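Local coordinates for PA1221 (Pseudomonas aeruginosa, PDB 4DG8), which belongs to the ANL superfamily of AMP-binding enzymes, carries a phosphopantetheine attachment domain further along the chain, and holds adenosine monophosphate in its pocket, at residues N116-L119 with C120-V123; P239-P242 with G243-R246; I287-V290 with P291-R294; L370-G373 with Y374-D377. One frame throughout, in Å; residues are numbered along the deposited sequence.

Contact 1: N116-L119 with C120-V123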
loop_
_atom_site.group_PDB
_atom_site.type_symbol
_atom_site.label_atom_id
_atom_site.label_comp_id
_atom_site.label_asym_id
_atom_site.label_seq_id
_atom_site.Cartn_x
_atom_site.Cartn_y
_atom_site.Cartn_z
ATOM N N ASN A 116 -15.608 -7.949 -7.825
ATOM C CA ASN A 116 -15.804 -7.583 -6.421
ATOM C C ASN A 116 -16.524 -8.652 -5.602
ATOM O O ASN A 116 -16.184 -8.889 -4.446
ATOM C CB ASN A 116 -16.519 -6.230 -6.288
ATOM C CG ASN A 116 -15.577 -5.069 -6.459
ATOM O OD1 ASN A 116 -14.393 -5.174 -6.134
ATOM N ND2 ASN A 116 -16.081 -3.957 -6.979
ATOM N N ALA A 117 -17.511 -9.300 -6.209
ATOM C CA ALA A 117 -18.246 -10.345 -5.533
ATOM C C ALA A 117 -17.284 -11.462 -5.161
ATOM O O ALA A 117 -17.346 -12.008 -4.061
ATOM C CB ALA A 117 -19.385 -10.882 -6.429
ATOM N N GLU A 118 -16.394 -11.806 -6.082
ATOM C CA GLU A 118 -15.442 -12.861 -5.774
ATOM C C GLU A 118 -14.395 -12.435 -4.699
ATOM O O GLU A 118 -14.033 -13.234 -3.818
ATOM C CB GLU A 118 -14.819 -13.412 -7.063
ATOM C CG GLU A 118 -13.764 -14.496 -6.844
ATOM C CD GLU A 118 -14.306 -15.818 -6.280
ATOM O OE1 GLU A 118 -15.530 -15.974 -6.074
ATOM O OE2 GLU A 118 -13.478 -16.720 -6.036
ATOM N N LEU A 119 -13.938 -11.185 -4.724
ATOM C CA LEU A 119 -13.099 -10.708 -3.618
ATOM C C LEU A 119 -13.828 -10.831 -2.260
ATOM O O LEU A 119 -13.248 -11.302 -1.252
ATOM C CB LEU A 119 -12.655 -9.257 -3.833
ATOM C CG LEU A 119 -11.768 -8.914 -5.038
ATOM C CD1 LEU A 119 -11.291 -7.464 -4.914
ATOM C CD2 LEU A 119 -10.577 -9.866 -5.164
ATOM N N CYS A 120 -15.107 -10.435 -2.252
ATOM C CA CYS A 120 -15.909 -10.460 -1.024
ATOM C C CYS A 120 -16.110 -11.867 -0.526
ATOM O O CYS A 120 -16.065 -12.105 0.683
ATOM C CB CYS A 120 -17.263 -9.754 -1.187
ATOM S SG CYS A 120 -17.118 -7.917 -1.354
ATOM N N ARG A 121 -16.319 -12.804 -1.452
ATOM C CA ARG A 121 -16.386 -14.208 -1.066
ATOM C C ARG A 121 -15.047 -14.704 -0.511
ATOM O O ARG A 121 -15.010 -15.424 0.484
ATOM C CB ARG A 121 -16.810 -15.074 -2.246
ATOM C CG ARG A 121 -17.325 -16.462 -1.848
ATOM C CD ARG A 121 -17.699 -17.288 -3.083
ATOM N NE ARG A 121 -16.538 -17.616 -3.911
ATOM C CZ ARG A 121 -15.699 -18.620 -3.651
ATOM N NH1 ARG A 121 -15.897 -19.385 -2.588
ATOM N NH2 ARG A 121 -14.667 -18.867 -4.451
ATOM N N GLN A 122 -13.946 -14.325 -1.151
ATOM C CA GLN A 122 -12.638 -14.832 -0.744
ATOM C C GLN A 122 -12.388 -14.515 0.718
ATOM O O GLN A 122 -11.892 -15.363 1.456
ATOM C CB GLN A 122 -11.497 -14.275 -1.612
ATOM C CG GLN A 122 -11.396 -14.915 -2.992
ATOM C CD GLN A 122 -11.089 -16.415 -2.916
ATOM O OE1 GLN A 122 -10.178 -16.837 -2.203
ATOM N NE2 GLN A 122 -11.862 -17.222 -3.636
ATOM N N VAL A 123 -12.697 -13.284 1.116
ATOM C CA VAL A 123 -12.508 -12.882 2.514
ATOM C C VAL A 123 -13.743 -12.842 3.432
ATOM O O VAL A 123 -13.675 -12.335 4.555
ATOM C CB VAL A 123 -11.720 -11.584 2.623
ATOM C CG1 VAL A 123 -10.358 -11.802 1.995
ATOM C CG2 VAL A 123 -12.477 -10.455 1.937
#
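Glu118 and Arg121 form a salt bridge between side chains three positions apart on helix 113-123, a worked case of i to i+3 and i to i+4 pairing on a single alpha helix. The ionic part is a side-on, two-nitrogen grip: Glu118 OE1 takes Arg121 NE at 2.9 Å, and Glu118 OE2 takes Arg121 NH2 at 2.9 Å. The two chains run alongside one another in the same direction, with carboxylate and guanidinium planes turned 38° apart. OE1 lies at the guanidinium edge, whereas OE2 offers its syn lone pair to NH2 but sits tilted out of the guanidinium plane. With CG anti to the backbone N (chi1 178°) and a bend at chi2, Glu118 folds forward along the helix to meet the donors of Arg121 and Gln122, two of which share OE2.

Backbone bonds supply the second kind of interaction. Cys120 N, Arg121 N, Gln122 N and Val123 N donate in succession to the carbonyl oxygens of Asn116, Ala117, Glu118 and Leu119.

Apolar packing is the third. The buried side of the helix lies on two strands: Leu119 and Val123 on Phe171 of strand 166-172, Cys120 on strand 125-130.

Amide contacts complete the set. Gln122 OE1 bonds Asn376 ND2, which leaves the other end of the amide turned to the glutamate: Gln122 NE2 reaches Glu118 OE2 at 2.9 Å from above the carboxylate plane, 49° out of it.

Contact 2: P239-P242 with G243-R246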
loop_
_atom_site.group_PDB
_atom_site.type_symbol
_atom_site.label_atom_id
_atom_site.label_comp_id
_atom_site.label_asym_id
_atom_site.label_seq_id
_atom_site.Cartn_x
_atom_site.Cartn_y
_atom_site.Cartn_z
ATOM N N PRO A 239 -6.631 14.707 -8.706
ATOM C CA PRO A 239 -5.438 13.875 -8.893
ATOM C C PRO A 239 -4.184 14.651 -8.495
ATOM O O PRO A 239 -3.985 15.796 -8.918
ATOM C CB PRO A 239 -5.425 13.608 -10.396
ATOM C CG PRO A 239 -6.897 13.702 -10.821
ATOM C CD PRO A 239 -7.481 14.775 -9.914
ATOM N N LEU A 240 -3.338 14.032 -7.683
ATOM C CA LEU A 240 -2.195 14.757 -7.159
ATOM C C LEU A 240 -1.231 15.150 -8.282
ATOM O O LEU A 240 -0.769 14.307 -9.046
ATOM C CB LEU A 240 -1.478 13.947 -6.084
ATOM C CG LEU A 240 -0.503 14.806 -5.275
ATOM C CD1 LEU A 240 -1.264 15.721 -4.329
ATOM C CD2 LEU A 240 0.482 13.951 -4.513
ATOM N N ASP A 241 -0.954 16.447 -8.364
ATOM C CA ASP A 241 -0.021 17.018 -9.318
ATOM C C ASP A 241 0.635 18.213 -8.604
ATOM O O ASP A 241 0.405 18.406 -7.418
ATOM C CB ASP A 241 -0.724 17.430 -10.628
ATOM C CG ASP A 241 -1.764 18.517 -10.426
ATOM O OD1 ASP A 241 -1.729 19.232 -9.390
ATOM O OD2 ASP A 241 -2.628 18.658 -11.324
ATOM N N PRO A 242 1.478 18.995 -9.302
ATOM C CA PRO A 242 2.179 20.073 -8.582
ATOM C C PRO A 242 1.243 21.110 -7.987
ATOM O O PRO A 242 1.477 21.564 -6.870
ATOM C CB PRO A 242 3.029 20.727 -9.667
ATOM C CG PRO A 242 3.285 19.615 -10.664
ATOM C CD PRO A 242 1.997 18.801 -10.665
ATOM N N GLY A 243 0.211 21.491 -8.732
ATOM C CA GLY A 243 -0.729 22.491 -8.267
ATOM C C GLY A 243 -1.504 22.010 -7.055
ATOM O O GLY A 243 -1.570 22.702 -6.033
ATOM N N VAL A 244 -2.084 20.817 -7.161
ATOM C CA VAL A 244 -2.847 20.236 -6.052
ATOM C C VAL A 244 -1.971 20.042 -4.803
ATOM O O VAL A 244 -2.399 20.341 -3.692
ATOM C CB VAL A 244 -3.548 18.903 -6.450
ATOM C CG1 VAL A 244 -4.158 18.220 -5.237
ATOM C CG2 VAL A 244 -4.619 19.142 -7.531
ATOM N N LEU A 245 -0.745 19.558 -4.983
ATOM C CA LEU A 245 0.170 19.410 -3.845
ATOM C C LEU A 245 0.465 20.767 -3.205
ATOM O O LEU A 245 0.413 20.918 -1.971
ATOM C CB LEU A 245 1.489 18.736 -4.260
ATOM C CG LEU A 245 2.458 18.512 -3.092
ATOM C CD1 LEU A 245 1.758 17.768 -1.941
ATOM C CD2 LEU A 245 3.769 17.783 -3.529
ATOM N N ARG A 246 0.789 21.743 -4.051
ATOM C CA ARG A 246 1.045 23.106 -3.596
ATOM C C ARG A 246 -0.127 23.650 -2.774
ATOM O O ARG A 246 0.072 24.334 -1.771
ATOM C CB ARG A 246 1.314 24.034 -4.781
ATOM C CG ARG A 246 2.767 24.087 -5.252
ATOM C CD ARG A 246 2.877 25.060 -6.443
ATOM N NE ARG A 246 4.198 25.057 -7.066
ATOM C CZ ARG A 246 5.198 25.864 -6.722
ATOM N NH1 ARG A 246 5.037 26.744 -5.747
ATOM N NH2 ARG A 246 6.368 25.789 -7.348
#
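Asp241 serves as the N-cap of helix 242-250, and its carboxylate reaches to the first turn, which Pro242 opens and Gly243-Arg246 continues. At the opening position the missing N-H of a proline costs no helical bond. Gly243 comes next, its N 3.0 Å from Asp241 OD1. At Val244 the capping bond itself is made: Val244 N donates to Asp241 OD1 at 2.8 Å, almost straight at 172°. Asp241 holds this oxygen there by placing CG between its backbone N and carbonyl carbon (chi1 63°), which folds the carboxylate back toward the helix start. Val244 also adds an apolar touch, its CG1 lying 3.9 Å from Leu240 CD1.

Leu245 begins the regular helical pattern, with Leu245 N bonded to Asp241 O at 2.9 Å. Its CB approaches Leu240 CD1 at 4.1 Å, so the same methyl of Leu240 meets both residues. Leu240 and Leu245 also pack together on Leu208 of strand 206-209, while Leu245 and Pro242 meet Leu267 of helix 261-270.

Arg246 ends the sequence, its guanidinium held by a salt bridge to Asp271. Its aliphatic chain leaves from beside the Pro242 carbonyl, and Arg246 N donates to Pro242 O at 2.9 Å.

Contact 3: I287-V290 with P291-R294. With AMP (adenosine monophosphate), chain B.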
loop_
_atom_site.group_PDB
_atom_site.type_symbol
_atom_site.label_atom_id
_atom_site.label_comp_id
_atom_site.label_asym_id
_atom_site.label_seq_id
_atom_site.Cartn_x
_atom_site.Cartn_y
_atom_site.Cartn_z
ATOM N N ILE A 287 12.549 1.034 -7.241
ATOM C CA ILE A 287 13.909 1.551 -7.197
ATOM C C ILE A 287 13.877 3.064 -7.428
ATOM O O ILE A 287 13.343 3.555 -8.437
ATOM C CB ILE A 287 14.778 0.851 -8.270
ATOM C CG1 ILE A 287 15.050 -0.592 -7.868
ATOM C CG2 ILE A 287 16.134 1.596 -8.535
ATOM C CD1 ILE A 287 15.631 -1.451 -9.040
ATOM N N LEU A 288 14.457 3.801 -6.488
ATOM C CA LEU A 288 14.477 5.244 -6.599
ATOM C C LEU A 288 15.444 5.669 -7.702
ATOM O O LEU A 288 16.479 5.025 -7.941
ATOM C CB LEU A 288 14.873 5.898 -5.268
ATOM C CG LEU A 288 14.048 5.617 -4.010
ATOM C CD1 LEU A 288 14.510 6.576 -2.917
ATOM C CD2 LEU A 288 12.544 5.765 -4.268
ATOM N N SER A 289 15.101 6.769 -8.359
ATOM C CA SER A 289 15.947 7.344 -9.399
ATOM C C SER A 289 16.881 8.359 -8.726
ATOM O O SER A 289 16.458 9.433 -8.301
ATOM C CB SER A 289 15.063 8.039 -10.443
ATOM O OG SER A 289 15.798 8.921 -11.257
ATOM N N VAL A 290 18.158 8.015 -8.654
ATOM C CA VAL A 290 19.137 8.898 -8.056
ATOM C C VAL A 290 19.131 10.293 -8.710
ATOM O O VAL A 290 19.209 11.296 -8.011
ATOM C CB VAL A 290 20.549 8.257 -8.039
ATOM C CG1 VAL A 290 21.590 9.238 -7.488
ATOM C CG2 VAL A 290 20.527 6.953 -7.202
ATOM N N PRO A 291 19.026 10.369 -10.042
ATOM C CA PRO A 291 19.022 11.731 -10.604
ATOM C C PRO A 291 17.856 12.607 -10.111
ATOM O O PRO A 291 18.039 13.815 -9.938
ATOM C CB PRO A 291 18.918 11.484 -12.111
ATOM C CG PRO A 291 19.592 10.139 -12.301
ATOM C CD PRO A 291 19.176 9.332 -11.085
ATOM N N HIS A 292 16.683 12.015 -9.894
ATOM C CA HIS A 292 15.533 12.775 -9.395
ATOM C C HIS A 292 15.683 13.109 -7.889
ATOM O O HIS A 292 15.327 14.202 -7.455
ATOM C CB HIS A 292 14.218 12.018 -9.664
ATOM C CG HIS A 292 13.838 11.964 -11.113
ATOM N ND1 HIS A 292 14.314 10.999 -11.980
ATOM C CD2 HIS A 292 13.034 12.766 -11.850
ATOM C CE1 HIS A 292 13.820 11.213 -13.186
ATOM N NE2 HIS A 292 13.043 12.281 -13.135
ATOM N N VAL A 293 16.222 12.172 -7.104
ATOM C CA VAL A 293 16.482 12.427 -5.687
ATOM C C VAL A 293 17.495 13.554 -5.545
ATOM O O VAL A 293 17.344 14.423 -4.682
ATOM C CB VAL A 293 16.983 11.162 -4.932
ATOM C CG1 VAL A 293 17.465 11.521 -3.517
ATOM C CG2 VAL A 293 15.894 10.109 -4.879
ATOM N N ARG A 294 18.517 13.535 -6.400
ATOM C CA ARG A 294 19.519 14.591 -6.483
ATOM C C ARG A 294 18.837 15.922 -6.797
ATOM O O ARG A 294 19.076 16.930 -6.121
ATOM C CB ARG A 294 20.565 14.287 -7.583
ATOM C CG ARG A 294 21.797 13.487 -7.125
ATOM C CD ARG A 294 22.798 13.236 -8.279
ATOM N NE ARG A 294 23.619 14.412 -8.591
ATOM C CZ ARG A 294 24.790 14.671 -8.013
ATOM N NH1 ARG A 294 25.265 13.833 -7.100
ATOM N NH2 ARG A 294 25.487 15.758 -8.334
HETATM P P AMP B . 3.801 -3.694 -2.232
HETATM O O1P AMP B . 2.650 -3.483 -3.191
HETATM O O2P AMP B . 4.109 -2.603 -1.214
HETATM O O3P AMP B . 3.545 -5.016 -1.533
HETATM O "O5'" AMP B . 5.120 -4.032 -3.052
HETATM C "C5'" AMP B . 6.274 -4.515 -2.390
HETATM C "C4'" AMP B . 7.419 -4.711 -3.345
HETATM O "O4'" AMP B . 7.712 -3.468 -4.035
HETATM C "C3'" AMP B . 8.741 -5.106 -2.712
HETATM O "O3'" AMP B . 8.813 -6.495 -2.410
HETATM C "C2'" AMP B . 9.756 -4.645 -3.748
HETATM O "O2'" AMP B . 9.823 -5.573 -4.825
HETATM C "C1'" AMP B . 9.106 -3.355 -4.257
HETATM N N9 AMP B . 9.602 -2.161 -3.534
HETATM C C8 AMP B . 8.926 -1.521 -2.551
HETATM N N7 AMP B . 9.623 -0.461 -2.072
HETATM C C5 AMP B . 10.785 -0.403 -2.740
HETATM C C6 AMP B . 11.986 0.477 -2.723
HETATM N N6 AMP B . 12.076 1.516 -1.873
HETATM N N1 AMP B . 12.989 0.206 -3.593
HETATM C C2 AMP B . 12.894 -0.836 -4.446
HETATM N N3 AMP B . 11.837 -1.670 -4.515
HETATM C C4 AMP B . 10.763 -1.518 -3.708
#
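Ser289 OG and His292 ND1 are 2.7 Å apart, a hydrogen bond in which either atom could be the donor. The hydroxyl meets the imidazole at its edge, in the ring plane, and gets there because OG stands anti to the backbone N of Ser289 (chi1 163°). The same oxygen also lies against the ring of Pro291, 3.4 Å from Pro291 CD. On the backbone, Ser289 O accepts a well-directed bond from Val293 N at 3.0 Å and a weak one from His292 N, bent to 122°. Val290 O takes Arg294 N at 2.8 Å.

Ser289 is the N-cap residue of helix 290-299, and its hydroxyl bonds the side chain of His292 in the first turn. Just before the cap, Leu288 CD1 approaches Val293 CG2 at 4.3 Å, a small apolar contact that reaches from the loop to the first turn.

Farther out, His292 rests on Phe264 and Asn265 of helix 261-270 and makes a weak hydrogen bond through NE2 to Asp269. Leu288, Val290 and Val293 share Ile333 as a neighbour, and Arg294 NH1 is held by Leu328 O and in a salt bridge by Glu329. At the other end of the segment the loop meets the adenosine monophosphate pocket, where Ile287 N comes within 3.4 Å of AMP C2.

Contact 4: L370-G373 with Y374-D377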
loop_
_atom_site.group_PDB
_atom_site.type_symbol
_atom_site.label_atom_id
_atom_site.label_comp_id
_atom_site.label_asym_id
_atom_site.label_seq_id
_atom_site.Cartn_x
_atom_site.Cartn_y
_atom_site.Cartn_z
ATOM N N LEU A 370 4.762 -8.674 10.510
ATOM C CA LEU A 370 4.341 -9.818 9.695
ATOM C C LEU A 370 2.820 -9.974 9.686
ATOM O O LEU A 370 2.161 -9.931 10.728
ATOM C CB LEU A 370 5.007 -11.138 10.140
ATOM C CG LEU A 370 6.541 -11.231 10.132
ATOM C CD1 LEU A 370 7.007 -12.613 10.558
ATOM C CD2 LEU A 370 7.137 -10.844 8.769
ATOM N N ALA A 371 2.261 -10.143 8.499
ATOM C CA ALA A 371 0.824 -10.329 8.391
ATOM C C ALA A 371 0.470 -11.673 9.020
ATOM O O ALA A 371 1.334 -12.541 9.188
ATOM C CB ALA A 371 0.371 -10.269 6.928
ATOM N N GLN A 372 -0.786 -11.824 9.420
ATOM C CA GLN A 372 -1.262 -13.113 9.900
ATOM C C GLN A 372 -1.066 -14.151 8.797
ATOM O O GLN A 372 -0.732 -15.315 9.069
ATOM C CB GLN A 372 -2.733 -13.014 10.306
ATOM C CG GLN A 372 -3.352 -14.337 10.734
ATOM C CD GLN A 372 -4.867 -14.283 10.779
ATOM O OE1 GLN A 372 -5.535 -14.286 9.739
ATOM N NE2 GLN A 372 -5.421 -14.232 11.990
ATOM N N GLY A 373 -1.265 -13.729 7.545
ATOM C CA GLY A 373 -1.053 -14.617 6.413
ATOM C C GLY A 373 -1.968 -14.280 5.253
ATOM O O GLY A 373 -2.544 -13.192 5.214
ATOM N N TYR A 374 -2.119 -15.206 4.314
ATOM C CA TYR A 374 -3.043 -14.973 3.213
ATOM C C TYR A 374 -4.366 -15.526 3.652
ATOM O O TYR A 374 -4.532 -16.734 3.770
ATOM C CB TYR A 374 -2.576 -15.667 1.942
ATOM C CG TYR A 374 -1.238 -15.162 1.487
ATOM C CD1 TYR A 374 -1.102 -13.875 0.960
ATOM C CD2 TYR A 374 -0.108 -15.953 1.599
ATOM C CE1 TYR A 374 0.130 -13.394 0.560
ATOM C CE2 TYR A 374 1.130 -15.482 1.194
ATOM C CZ TYR A 374 1.241 -14.202 0.680
ATOM O OH TYR A 374 2.469 -13.740 0.274
ATOM N N ARG A 375 -5.310 -14.623 3.886
ATOM C CA ARG A 375 -6.553 -14.974 4.550
ATOM C C ARG A 375 -7.269 -16.065 3.767
ATOM O O ARG A 375 -7.918 -16.948 4.336
ATOM C CB ARG A 375 -7.431 -13.724 4.676
ATOM C CG ARG A 375 -8.666 -13.913 5.530
ATOM C CD ARG A 375 -8.323 -13.955 7.030
ATOM N NE ARG A 375 -9.572 -13.937 7.776
ATOM C CZ ARG A 375 -9.694 -14.048 9.095
ATOM N NH1 ARG A 375 -8.621 -14.175 9.876
ATOM N NH2 ARG A 375 -10.910 -14.009 9.631
ATOM N N ASN A 376 -7.129 -15.997 2.448
ATOM C CA ASN A 376 -7.767 -16.937 1.541
ATOM C C ASN A 376 -6.899 -18.069 0.965
ATOM O O ASN A 376 -7.371 -18.814 0.096
ATOM C CB ASN A 376 -8.457 -16.175 0.406
ATOM C CG ASN A 376 -7.474 -15.551 -0.545
ATOM O OD1 ASN A 376 -6.331 -15.263 -0.170
ATOM N ND2 ASN A 376 -7.897 -15.362 -1.802
ATOM N N ASP A 377 -5.628 -18.158 1.358
ATOM C CA ASP A 377 -4.796 -19.279 0.886
ATOM C C ASP A 377 -3.930 -19.856 2.014
ATOM O O ASP A 377 -2.844 -19.331 2.301
ATOM C CB ASP A 377 -3.889 -18.751 -0.232
ATOM C CG ASP A 377 -3.236 -19.857 -1.061
ATOM O OD1 ASP A 377 -3.039 -20.982 -0.555
ATOM O OD2 ASP A 377 -2.915 -19.573 -2.235
HETATM O O HOH W 1 -8.061 -13.650 12.767
#
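Gln372 and Arg375 bring an amide and a guanidinium group together almost in one plane, only 7° apart, though the two side chains as wholes run at a slant to each other. Arg375 NH1 donates to Gln372 OE1 at 3.1 Å. The donor lies in the carbonyl plane on a lone pair of OE1, and OE1 in turn lies in the guanidinium plane. The N-H...O angle of 149° shows a moderate bend. Gln372 has CG anti to its N and stays extended beyond it, whereas Arg375 bends at chi2 (75°), and that bend carries NH1 back to the amide.

A water closes the arrangement into a ring, accepting from Gln372 NE2 at 2.8 Å and from Arg375 NH1 at 3.0 Å. Both ends of the amide are therefore linked to the same arginine nitrogen, one directly and one through the water.

Between these residues, Gly373 adopts backbone angles at which a CB would press on the carbonyl oxygen of the residue before, which calls for glycine. Tyr374 then starts a type I beta turn closed by Asp377 N to Tyr374 O at 3.0 Å. The tyrosine ring packs on Ile182 and Tyr398, with its hydroxyl bonded to Glu313. Asp377 is the N-cap of helix 378-384, and its carboxylate also takes Lys180 and Arg380.

The acceptor in the Gln372-Arg375 pair is a neutral amide, so this is a hydrogen bond and not a salt bridge, and the direct and water-mediated links together probably fix the rotation of the glutamine amide.

Overall arrangement
From the N terminus, the four contacts follow in series: none nests in another and none crosses. Each is a local closure within eight consecutive residues. Contact 1 takes up the last two or so turns of helix 113-123 and closes no loop, contacts 2 and 3 close the loops that lead into helices 242-250 and 290-299, and contact 4 joins the edge strand 373-374 to the turn before helix 378-384. Side chains of contacts 2 and 3 both touch helix 261-270, and the nearest atoms of the two contacts are about 12 Å apart. Contacts 1 and 4, remote in sequence, touch through Gln122 and Asn376, tying helix 113-123 to the 374-377 turn.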